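Local coordinates for putative beta-glucosidase (Bifidobacterium adolescentis, PDB 5WAB), which is a family 3 glycoside hydrolase with beta-glucosidase activity, probably able to cleave the terminal arabinopyranosyl unit from ginsenoside Rb2, at residues Lys113-Gly118 with Pro506-Trp511; Gln160-Leu165 with Gly418-Thr423. All blocks are in the same frame, centred on the assembly; numbering follows the deposited sequence.

Interaction 1 of 2, residues Lys113-Gly118 with Pro506-Trp511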
ATOM      1  N   LYS A 113      -5.758  -0.284   4.603  1.00 20.77           N
ATOM      2  CA  LYS A 113      -7.082  -0.256   3.983  1.00 19.64           C
ATOM      3  C   LYS A 113      -8.039  -0.986   4.918  1.00 19.54           C
ATOM      4  O   LYS A 113      -8.347  -2.168   4.754  1.00 20.58           O
ATOM      5  CB  LYS A 113      -7.038  -0.879   2.597  1.00 19.54           C
ATOM      6  CG  LYS A 113      -6.014  -0.214   1.715  1.00 19.59           C
ATOM      7  CD  LYS A 113      -5.999  -0.740   0.300  1.00 18.97           C
ATOM      8  CE  LYS A 113      -4.799  -0.148  -0.424  1.00 20.76           C
ATOM      9  NZ  LYS A 113      -4.685  -0.502  -1.863  1.00 22.31           N
ATOM     10  N   ARG A 114      -8.472  -0.264   5.955  1.00 18.85           N
ATOM     11  CA  ARG A 114      -9.422  -0.818   6.913  1.00 18.48           C
ATOM     12  C   ARG A 114     -10.714  -1.219   6.223  1.00 20.03           C
ATOM     13  O   ARG A 114     -11.247  -2.309   6.457  1.00 20.28           O
ATOM     14  CB  ARG A 114      -9.694   0.198   8.019  1.00 16.42           C
ATOM     15  CG  ARG A 114     -10.911  -0.097   8.877  1.00 16.49           C
ATOM     16  CD  ARG A 114     -11.031   0.960   9.965  1.00 16.68           C
ATOM     17  NE  ARG A 114     -12.084   0.677  10.932  1.00 16.79           N
ATOM     18  CZ  ARG A 114     -13.212   1.371  11.021  1.00 17.03           C
ATOM     19  NH1 ARG A 114     -13.422   2.395  10.208  1.00 17.20           N
ATOM     20  NH2 ARG A 114     -14.128   1.049  11.926  1.00 17.14           N
ATOM     21  N   ASN A 115     -11.222  -0.346   5.356  1.00 20.26           N
ATOM     22  CA  ASN A 115     -12.441  -0.579   4.609  1.00 20.72           C
ATOM     23  C   ASN A 115     -12.182  -0.237   3.145  1.00 21.68           C
ATOM     24  O   ASN A 115     -11.641   0.844   2.849  1.00 21.64           O
ATOM     25  CB  ASN A 115     -13.583   0.261   5.172  1.00 19.79           C
ATOM     26  CG  ASN A 115     -14.900  -0.027   4.499  1.00 20.05           C
ATOM     27  OD1 ASN A 115     -15.074   0.234   3.311  1.00 20.18           O
ATOM     28  ND2 ASN A 115     -15.841  -0.573   5.256  1.00 17.04           N
ATOM     29  N   PRO A 116     -12.553  -1.114   2.206  1.00 20.71           N
ATOM     30  CA  PRO A 116     -12.228  -0.868   0.793  1.00 20.22           C
ATOM     31  C   PRO A 116     -12.913   0.352   0.209  1.00 20.65           C
ATOM     32  O   PRO A 116     -12.551   0.762  -0.899  1.00 21.49           O
ATOM     33  CB  PRO A 116     -12.697  -2.154   0.098  1.00 21.64           C
ATOM     34  CG  PRO A 116     -13.750  -2.696   0.990  1.00 21.97           C
ATOM     35  CD  PRO A 116     -13.336  -2.348   2.389  1.00 21.40           C
ATOM     36  N   LEU A 117     -13.892   0.934   0.903  1.00 22.55           N
ATOM     37  CA  LEU A 117     -14.543   2.155   0.444  1.00 21.17           C
ATOM     38  C   LEU A 117     -13.694   3.397   0.668  1.00 20.54           C
ATOM     39  O   LEU A 117     -14.086   4.480   0.222  1.00 21.27           O
ATOM     40  CB  LEU A 117     -15.889   2.339   1.146  1.00 20.01           C
ATOM     41  CG  LEU A 117     -16.990   1.321   0.862  1.00 20.52           C
ATOM     42  CD1 LEU A 117     -18.215   1.682   1.682  1.00 20.81           C
ATOM     43  CD2 LEU A 117     -17.331   1.256  -0.626  1.00 18.46           C
ATOM     44  N   GLY A 118     -12.566   3.274   1.363  1.00 18.91           N
ATOM     45  CA  GLY A 118     -11.703   4.411   1.626  1.00 21.29           C
ATOM     46  C   GLY A 118     -11.254   5.128   0.368  1.00 23.15           C
ATOM     47  O   GLY A 118     -10.730   4.503  -0.556  1.00 23.35           O
ATOM     48  N   PRO A 506     -16.194  -6.315   8.944  1.00 20.95           N
ATOM     49  CA  PRO A 506     -16.493  -6.037  10.356  1.00 19.29           C
ATOM     50  C   PRO A 506     -16.370  -4.569  10.725  1.00 18.47           C
ATOM     51  O   PRO A 506     -16.776  -4.197  11.836  1.00 19.02           O
ATOM     52  CB  PRO A 506     -15.455  -6.881  11.103  1.00 19.22           C
ATOM     53  CG  PRO A 506     -14.322  -6.985  10.150  1.00 19.72           C
ATOM     54  CD  PRO A 506     -14.941  -7.070   8.783  1.00 20.37           C
ATOM     55  N   SER A 507     -15.836  -3.731   9.835  1.00 16.76           N
ATOM     56  CA  SER A 507     -15.726  -2.297  10.063  1.00 17.96           C
ATOM     57  C   SER A 507     -16.945  -1.518   9.583  1.00 21.02           C
ATOM     58  O   SER A 507     -17.106  -0.350   9.963  1.00 20.60           O
ATOM     59  CB  SER A 507     -14.497  -1.744   9.346  1.00 17.05           C
ATOM     60  OG  SER A 507     -14.694  -1.786   7.938  1.00 17.10           O
ATOM     61  N   MET A 508     -17.803  -2.127   8.760  1.00 21.27           N
ATOM     62  CA  MET A 508     -18.895  -1.374   8.154  1.00 23.80           C
ATOM     63  C   MET A 508     -19.847  -0.830   9.209  1.00 24.17           C
ATOM     64  O   MET A 508     -20.468   0.222   9.014  1.00 24.05           O
ATOM     65  CB  MET A 508     -19.640  -2.268   7.166  1.00 26.39           C
ATOM     66  CG  MET A 508     -20.554  -1.524   6.238  1.00 29.64           C
ATOM     67  SD  MET A 508     -19.677  -0.206   5.386  1.00 31.77           S
ATOM     68  CE  MET A 508     -20.987   0.383   4.312  1.00 32.54           C
ATOM     69  N   ILE A 509     -19.969  -1.532  10.332  1.00 24.53           N
ATOM     70  CA  ILE A 509     -20.784  -1.059  11.443  1.00 24.54           C
ATOM     71  C   ILE A 509     -20.245   0.267  11.976  1.00 24.03           C
ATOM     72  O   ILE A 509     -21.013   1.155  12.360  1.00 25.66           O
ATOM     73  CB  ILE A 509     -20.861  -2.165  12.515  1.00 26.62           C
ATOM     74  CG1 ILE A 509     -21.906  -1.862  13.579  1.00 28.42           C
ATOM     75  CG2 ILE A 509     -19.498  -2.442  13.140  1.00 26.70           C
ATOM     76  CD1 ILE A 509     -22.099  -3.026  14.517  1.00 28.45           C
ATOM     77  N   ASN A 510     -18.922   0.431  11.997  1.00 23.18           N
ATOM     78  CA  ASN A 510     -18.307   1.677  12.437  1.00 20.78           C
ATOM     79  C   ASN A 510     -17.644   2.389  11.265  1.00 21.82           C
ATOM     80  O   ASN A 510     -16.428   2.618  11.275  1.00 19.77           O
ATOM     81  CB  ASN A 510     -17.269   1.421  13.525  1.00 18.86           C
ATOM     82  CG  ASN A 510     -17.879   0.963  14.820  1.00 19.01           C
ATOM     83  OD1 ASN A 510     -18.557   1.731  15.502  1.00 19.42           O
ATOM     84  ND2 ASN A 510     -17.619  -0.286  15.187  1.00 19.25           N
ATOM     85  N   TRP A 511     -18.436   2.740  10.253  1.00 20.94           N
ATOM     86  CA  TRP A 511     -17.934   3.390   9.057  1.00 20.54           C
ATOM     87  C   TRP A 511     -19.023   4.276   8.461  1.00 21.29           C
ATOM     88  O   TRP A 511     -20.129   3.778   8.203  1.00 21.81           O
ATOM     89  CB  TRP A 511     -17.474   2.353   8.030  1.00 19.19           C
ATOM     90  CG  TRP A 511     -17.011   2.935   6.742  1.00 19.15           C
ATOM     91  CD1 TRP A 511     -17.790   3.283   5.679  1.00 18.98           C
ATOM     92  CD2 TRP A 511     -15.658   3.226   6.362  1.00 19.36           C
ATOM     93  NE1 TRP A 511     -17.011   3.779   4.663  1.00 19.61           N
ATOM     94  CE2 TRP A 511     -15.699   3.757   5.056  1.00 18.81           C
ATOM     95  CE3 TRP A 511     -14.417   3.093   6.999  1.00 18.53           C
ATOM     96  CZ2 TRP A 511     -14.549   4.156   4.373  1.00 18.01           C
ATOM     97  CZ3 TRP A 511     -13.272   3.490   6.317  1.00 16.90           C
ATOM     98  CH2 TRP A 511     -13.349   4.012   5.017  1.00 15.70           C
TER
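Asn-115 lies with its CB over the six-membered ring of Trp-511, 3.5 Å from the centroid and 16° off the ring normal, a CH-pi contact. CG sits anti to the backbone N (chi1 -175°), which lays the amide almost flat on the indole, the two planes 15° apart. CG rests above the ring-fusion carbons CD2 and CE2. Asn-115 OD1 turns back to accept from Leu-117 N at 2.8 Å, an Asx turn superposed on the type I beta turn Asn-115 to Gly-118. Asn-115 ND2 reaches across to Ser-507 OG at 3.2 Å, near the amide plane, while that hydroxyl also bonds Asp-505. Asparagine suits the place because a short amide offers an acceptor and a donor in one flat group, and Trp-511 gives that amide a broad flat face. The loop after strand 102-106 of the TIM-barrel-type N-terminal domain is fastened to a loop of the C-terminal domain, within the two-domain core of family 3 enzymes. Beside it, the extended Arg-114 grips Asn-510 O end-on with two nitrogens: NH2 at 2.9 Å and NH1 at 3.2 Å. Arginine suits because its long chain ends in a flat group with several N-H donors, serving Asn-510 O and, through a salt bridge from NE, Glu-522 together; Ser-507 CB covers one face and Tyr-520 adds a cation-pi contact. Arg-114 NH1 also lies at the edge of the indole, 3.4 Å from Trp-511 CE3. On the pyrrole side, Leu-117 brings CD1 to 3.8 Å from Trp-511 NE1 and 4.0 Å from Met-508 CE.

Interaction 2 of 2, residues Gln160-Leu165 with Gly418-Thr423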
ATOM      1  N   GLN A 160      -9.770   6.839   6.127  1.00 21.40           N
ATOM      2  CA  GLN A 160     -10.983   7.294   5.464  1.00 21.18           C
ATOM      3  C   GLN A 160     -10.838   8.765   5.106  1.00 22.31           C
ATOM      4  O   GLN A 160     -10.041   9.494   5.701  1.00 22.66           O
ATOM      5  CB  GLN A 160     -12.220   7.068   6.334  1.00 19.20           C
ATOM      6  CG  GLN A 160     -12.321   7.989   7.518  1.00 18.25           C
ATOM      7  CD  GLN A 160     -13.424   7.568   8.443  1.00 18.22           C
ATOM      8  OE1 GLN A 160     -13.570   6.385   8.737  1.00 17.97           O
ATOM      9  NE2 GLN A 160     -14.225   8.524   8.898  1.00 18.53           N
ATOM     10  N   GLU A 161     -11.604   9.188   4.102  1.00 22.74           N
ATOM     11  CA  GLU A 161     -11.643  10.589   3.697  1.00 25.43           C
ATOM     12  C   GLU A 161     -12.753  11.361   4.389  1.00 25.91           C
ATOM     13  O   GLU A 161     -12.642  12.582   4.555  1.00 26.37           O
ATOM     14  CB  GLU A 161     -11.842  10.697   2.182  1.00 29.85           C
ATOM     15  CG  GLU A 161     -10.650  10.275   1.347  1.00 31.73           C
ATOM     16  CD  GLU A 161      -9.435  11.136   1.609  1.00 33.02           C
ATOM     17  OE1 GLU A 161      -9.345  12.230   1.010  1.00 33.25           O
ATOM     18  OE2 GLU A 161      -8.574  10.719   2.417  1.00 34.62           O
ATOM     19  N   THR A 162     -13.820  10.672   4.785  1.00 25.86           N
ATOM     20  CA  THR A 162     -14.980  11.318   5.382  1.00 26.56           C
ATOM     21  C   THR A 162     -14.606  12.002   6.689  1.00 26.47           C
ATOM     22  O   THR A 162     -14.228  11.339   7.660  1.00 26.45           O
ATOM     23  CB  THR A 162     -16.079  10.278   5.601  1.00 23.91           C
ATOM     24  OG1 THR A 162     -16.450   9.715   4.338  1.00 23.60           O
ATOM     25  CG2 THR A 162     -17.294  10.906   6.246  1.00 23.20           C
ATOM     26  N   ASP A 163     -14.737  13.331   6.710  1.00 27.57           N
ATOM     27  CA  ASP A 163     -14.448  14.156   7.884  1.00 28.02           C
ATOM     28  C   ASP A 163     -13.000  13.996   8.346  1.00 28.30           C
ATOM     29  O   ASP A 163     -12.710  14.070   9.541  1.00 28.90           O
ATOM     30  CB  ASP A 163     -15.410  13.829   9.030  1.00 28.43           C
ATOM     31  CG  ASP A 163     -15.521  14.948  10.046  1.00 28.52           C
ATOM     32  OD1 ASP A 163     -15.173  16.102   9.703  1.00 28.72           O
ATOM     33  OD2 ASP A 163     -15.939  14.669  11.191  1.00 27.21           O
ATOM     34  N   ARG A 164     -12.076  13.795   7.400  1.00 29.16           N
ATOM     35  CA  ARG A 164     -10.691  13.487   7.749  1.00 29.08           C
ATOM     36  C   ARG A 164      -9.998  14.607   8.517  1.00 27.87           C
ATOM     37  O   ARG A 164      -9.042  14.334   9.254  1.00 26.39           O
ATOM     38  CB  ARG A 164      -9.888  13.164   6.489  1.00 30.02           C
ATOM     39  CG  ARG A 164      -9.510  14.382   5.669  1.00 31.74           C
ATOM     40  CD  ARG A 164      -8.957  13.976   4.321  1.00 34.09           C
ATOM     41  NE  ARG A 164      -8.755  15.123   3.442  1.00 37.65           N
ATOM     42  CZ  ARG A 164      -7.874  15.155   2.448  1.00 39.29           C
ATOM     43  NH1 ARG A 164      -7.106  14.100   2.202  1.00 39.41           N
ATOM     44  NH2 ARG A 164      -7.758  16.245   1.701  1.00 39.82           N
ATOM     45  N   LEU A 165     -10.461  15.851   8.384  1.00 27.45           N
ATOM     46  CA  LEU A 165      -9.801  16.967   9.051  1.00 26.93           C
ATOM     47  C   LEU A 165     -10.152  17.055  10.524  1.00 26.52           C
ATOM     48  O   LEU A 165      -9.437  17.721  11.277  1.00 27.92           O
ATOM     49  CB  LEU A 165     -10.176  18.291   8.377  1.00 26.87           C
ATOM     50  CG  LEU A 165      -9.830  18.461   6.900  1.00 27.28           C
ATOM     51  CD1 LEU A 165     -10.430  19.745   6.329  1.00 28.26           C
ATOM     52  CD2 LEU A 165      -8.334  18.472   6.743  1.00 26.61           C
ATOM     53  N   GLY A 418     -11.192  13.145  -2.467  1.00 42.82           N
ATOM     54  CA  GLY A 418     -11.686  13.650  -1.203  1.00 41.78           C
ATOM     55  C   GLY A 418     -12.944  12.988  -0.688  1.00 39.22           C
ATOM     56  O   GLY A 418     -13.516  13.472   0.295  1.00 40.66           O
ATOM     57  N   PHE A 419     -13.397  11.906  -1.315  1.00 35.59           N
ATOM     58  CA  PHE A 419     -14.620  11.227  -0.920  1.00 32.85           C
ATOM     59  C   PHE A 419     -14.371   9.734  -0.785  1.00 28.83           C
ATOM     60  O   PHE A 419     -13.555   9.156  -1.503  1.00 27.95           O
ATOM     61  CB  PHE A 419     -15.735  11.483  -1.939  1.00 33.21           C
ATOM     62  CG  PHE A 419     -16.284  12.877  -1.888  1.00 35.22           C
ATOM     63  CD1 PHE A 419     -17.003  13.312  -0.784  1.00 36.20           C
ATOM     64  CD2 PHE A 419     -16.045  13.769  -2.921  1.00 36.54           C
ATOM     65  CE1 PHE A 419     -17.502  14.602  -0.727  1.00 38.19           C
ATOM     66  CE2 PHE A 419     -16.538  15.060  -2.870  1.00 39.15           C
ATOM     67  CZ  PHE A 419     -17.267  15.478  -1.771  1.00 39.76           C
ATOM     68  N   ASP A 420     -15.087   9.114   0.143  1.00 27.58           N
ATOM     69  CA  ASP A 420     -15.148   7.664   0.224  1.00 25.43           C
ATOM     70  C   ASP A 420     -16.273   7.154  -0.667  1.00 25.93           C
ATOM     71  O   ASP A 420     -17.318   7.795  -0.803  1.00 27.28           O
ATOM     72  CB  ASP A 420     -15.376   7.210   1.668  1.00 24.21           C
ATOM     73  CG  ASP A 420     -14.278   7.672   2.611  1.00 23.19           C
ATOM     74  OD1 ASP A 420     -13.089   7.621   2.223  1.00 21.97           O
ATOM     75  OD2 ASP A 420     -14.606   8.073   3.745  1.00 22.48           O
ATOM     76  N   ARG A 421     -16.061   5.985  -1.267  1.00 24.62           N
ATOM     77  CA  ARG A 421     -17.125   5.359  -2.039  1.00 25.63           C
ATOM     78  C   ARG A 421     -18.282   4.968  -1.125  1.00 27.17           C
ATOM     79  O   ARG A 421     -18.133   4.806   0.089  1.00 26.02           O
ATOM     80  CB  ARG A 421     -16.591   4.131  -2.781  1.00 24.25           C
ATOM     81  CG  ARG A 421     -15.816   4.469  -4.039  1.00 24.25           C
ATOM     82  CD  ARG A 421     -14.812   3.387  -4.375  1.00 22.92           C
ATOM     83  NE  ARG A 421     -15.405   2.148  -4.853  1.00 24.74           N
ATOM     84  CZ  ARG A 421     -14.927   0.942  -4.560  1.00 23.88           C
ATOM     85  NH1 ARG A 421     -13.870   0.818  -3.765  1.00 22.30           N
ATOM     86  NH2 ARG A 421     -15.516  -0.141  -5.049  1.00 23.42           N
ATOM     87  N   GLU A 422     -19.462   4.846  -1.724  1.00 30.07           N
ATOM     88  CA  GLU A 422     -20.632   4.355  -1.017  1.00 32.05           C
ATOM     89  C   GLU A 422     -21.110   3.005  -1.523  1.00 29.47           C
ATOM     90  O   GLU A 422     -22.044   2.440  -0.941  1.00 28.39           O
ATOM     91  CB  GLU A 422     -21.770   5.386  -1.100  1.00 36.22           C
ATOM     92  CG  GLU A 422     -21.490   6.622  -0.257  1.00 39.28           C
ATOM     93  CD  GLU A 422     -22.598   7.647  -0.321  1.00 44.05           C
ATOM     94  OE1 GLU A 422     -23.463   7.535  -1.212  1.00 46.42           O
ATOM     95  OE2 GLU A 422     -22.608   8.559   0.531  1.00 46.04           O
ATOM     96  N   THR A 423     -20.508   2.488  -2.590  1.00 28.72           N
ATOM     97  CA  THR A 423     -20.824   1.166  -3.104  1.00 29.02           C
ATOM     98  C   THR A 423     -19.552   0.544  -3.654  1.00 27.50           C
ATOM     99  O   THR A 423     -18.631   1.251  -4.074  1.00 27.42           O
ATOM    100  CB  THR A 423     -21.895   1.218  -4.201  1.00 31.77           C
ATOM    101  OG1 THR A 423     -22.164  -0.109  -4.677  1.00 32.07           O
ATOM    102  CG2 THR A 423     -21.424   2.088  -5.360  1.00 31.63           C
TER
HETATM  103  O   HOH W   1     -16.507  10.787   2.066  1.00 22.60           O
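Glu-161 to Arg-164 form a type II beta turn, closed by Arg-164 N to Glu-161 O, and its first two residues, Glu-161 and Thr-162, face the irregular segment 418-423. Asp-420 carries the contact. Its CG lies anti to the carbonyl carbon (chi1 -60°), directing the carboxylate at two successive backbone N-H groups. Asp-420 OD1 accepts from Glu-161 N at 2.9 Å on its syn lone pair, fairly straight (162°). Asp-420 OD2 takes Thr-162 N at 2.9 Å and the Thr-162 hydroxyl OG1, both from the same face, above the carboxylate plane. Aspartate fits because its short, forked end can hold the start of the turn with both oxygens, and OD1 receives a further bond from Gly-119 N. Threonine adds its hydroxyl to the backbone donor; a water bonded to OG1 accepts from Asp-420 N. Gln-160 lends its NE2 to Thr-162 O at 3.1 Å, and also to Pro-512 O. The Glu-161 chain bends at chi2 (-62°) and brings its OE1 to 3.5 Å from Gly-418 CA, where glycine adds no side chain and tolerates a positive phi. Arg-164 NH1 lies 3.2 Å from Glu-161 OE1, an attraction of charges only, the oxygen being well out of the guanidinium plane. The contact joins the loop between strands 149-155 and 168-170, on the N-terminal barrel domain, to the loop from strand 403-409 to helix 428-438 in the C-terminal domain.

From the N terminus, the chain leaves strand 102-106 and enters 113-118, passes helix 129-144 and strand 149-155, and reaches 160-165. Interaction 2 closes the first loop when 418-423 returns to 160-165; only later, at 506-511, does interaction 1 close on 113-118. The smaller loop is thus enclosed by the larger, and the two do not cross. Their centres lie 11 Å apart and they touch: Leu-117 O is 2.9 Å from Arg-421 N, a probable hydrogen bond, and Trp-511 CH2 packs on Gln-160 CB at 3.5 Å. Together they tie two loops of the N-terminal domain to two of the C-terminal domain.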